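Local coordinates for cytochrome c' (PDB 1MQV), which carries a covalently bound high-spin heme c that lacks a sixth ligand, and probably takes part in electron transfer, though its exact function is not known, at residues 41-45 with 89-93. The protein carries 3 engineered substitutions. Sequence-based numbering, arbitrary orientation.
Sequences LAAIA and ATAAQ
With CG set beside the backbone N (chi1 -68°) and CD1 continuing the extended chain, L41 brings both methyls to A92; Q93, turned by a similar first torsion and extended beyond CG, reaches back over L41 to A42. These side chains join helix 34-50 to helix 75-95 in the four-helix bundle of cytochrome c', where the two local axes run nearly antiparallel at 156°, 8.6 Å apart. The spacing is consistent with the small residues A45, A89 and A92 at the interface. A89 CB sits 3.5 Å from L41 O, the carbonyl that accepts the helical bond from A45 N, so this methyl touches the backbone of the other helix. It also meets I44 CG2 at 3.8 Å and A45 CB at 4.0 Å. L41 makes contact along its length: at the end CD1 lies 3.8 Å from A92 CB, and nearer the backbone CB rests 3.8 Å from Q93 CG. I44 also lies beside the cofactor, its side chain about 4 Å from heme c. Toward the solvent-facing side the contact is more polar but is joined by van der Waals contact: T90 OG1, hydrogen-bonded within its own helix to A86 O, touches A45 CB, and Q93 OE1 ends 3.6 Å from A42 CA.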
loop_
_atom_site.group_PDB
_atom_site.type_symbol
_atom_site.label_atom_id
_atom_site.label_comp_id
_atom_site.label_asym_id
_atom_site.label_seq_id
_atom_site.Cartn_x
_atom_site.Cartn_y
_atom_site.Cartn_z
ATOM N N LEU A 41 -3.607 -6.351 6.905
ATOM C CA LEU A 41 -2.345 -6.696 6.288
ATOM C C LEU A 41 -2.567 -7.536 5.022
ATOM O O LEU A 41 -1.846 -7.406 4.033
ATOM C CB LEU A 41 -1.486 -7.467 7.298
ATOM C CG LEU A 41 -1.035 -6.594 8.461
ATOM C CD1 LEU A 41 -0.339 -7.475 9.523
ATOM C CD2 LEU A 41 -0.019 -5.577 7.934
ATOM N N ALA A 42 -3.570 -8.396 5.054
ATOM C CA ALA A 42 -3.839 -9.265 3.917
ATOM C C ALA A 42 -4.289 -8.388 2.744
ATOM O O ALA A 42 -3.876 -8.607 1.605
ATOM C CB ALA A 42 -4.920 -10.290 4.284
ATOM N N ALA A 43 -5.094 -7.370 3.029
ATOM C CA ALA A 43 -5.575 -6.477 1.948
ATOM C C ALA A 43 -4.422 -5.722 1.341
ATOM O O ALA A 43 -4.310 -5.617 0.110
ATOM C CB ALA A 43 -6.557 -5.497 2.468
ATOM N N ILE A 44 -3.554 -5.188 2.202
ATOM C CA ILE A 44 -2.376 -4.459 1.725
ATOM C C ILE A 44 -1.554 -5.391 0.833
ATOM O O ILE A 44 -1.147 -4.995 -0.268
ATOM C CB ILE A 44 -1.535 -3.915 2.940
ATOM C CG1 ILE A 44 -2.293 -2.786 3.628
ATOM C CG2 ILE A 44 -0.150 -3.416 2.468
ATOM C CD1 ILE A 44 -1.708 -2.417 5.026
ATOM N N ALA A 45 -1.327 -6.634 1.263
ATOM C CA ALA A 45 -0.513 -7.558 0.456
ATOM C C ALA A 45 -1.175 -7.891 -0.875
ATOM O O ALA A 45 -0.519 -7.879 -1.910
ATOM C CB ALA A 45 -0.208 -8.864 1.222
ATOM N N ALA A 89 3.970 -6.784 4.192
ATOM C CA ALA A 89 2.710 -7.061 4.810
ATOM C C ALA A 89 2.544 -8.536 5.036
ATOM O O ALA A 89 1.954 -8.953 6.045
ATOM C CB ALA A 89 1.501 -6.507 3.943
ATOM N N THR A 90 3.046 -9.337 4.101
ATOM C CA THR A 90 2.951 -10.769 4.268
ATOM C C THR A 90 3.791 -11.236 5.445
ATOM O O THR A 90 3.370 -12.115 6.209
ATOM C CB THR A 90 3.369 -11.488 2.970
ATOM O OG1 THR A 90 2.415 -11.138 1.955
ATOM C CG2 THR A 90 3.366 -12.994 3.163
ATOM N N ALA A 91 4.970 -10.666 5.611
ATOM C CA ALA A 91 5.805 -11.072 6.753
ATOM C C ALA A 91 5.149 -10.592 8.068
ATOM O O ALA A 91 5.185 -11.272 9.092
ATOM C CB ALA A 91 7.216 -10.506 6.591
ATOM N N ALA A 92 4.516 -9.431 8.033
ATOM C CA ALA A 92 3.862 -8.898 9.223
ATOM C C ALA A 92 2.670 -9.750 9.695
ATOM O O ALA A 92 2.317 -9.704 10.872
ATOM C CB ALA A 92 3.427 -7.395 8.979
ATOM N N GLN A 93 2.075 -10.553 8.817
ATOM C CA GLN A 93 0.970 -11.414 9.245
ATOM C C GLN A 93 1.570 -12.449 10.166
ATOM O O GLN A 93 0.915 -12.925 11.080
ATOM C CB GLN A 93 0.305 -12.093 8.048
ATOM C CG GLN A 93 -0.386 -11.064 7.138
ATOM C CD GLN A 93 -0.952 -11.649 5.839
ATOM O OE1 GLN A 93 -0.844 -11.032 4.783
ATOM N NE2 GLN A 93 -1.582 -12.811 5.923
#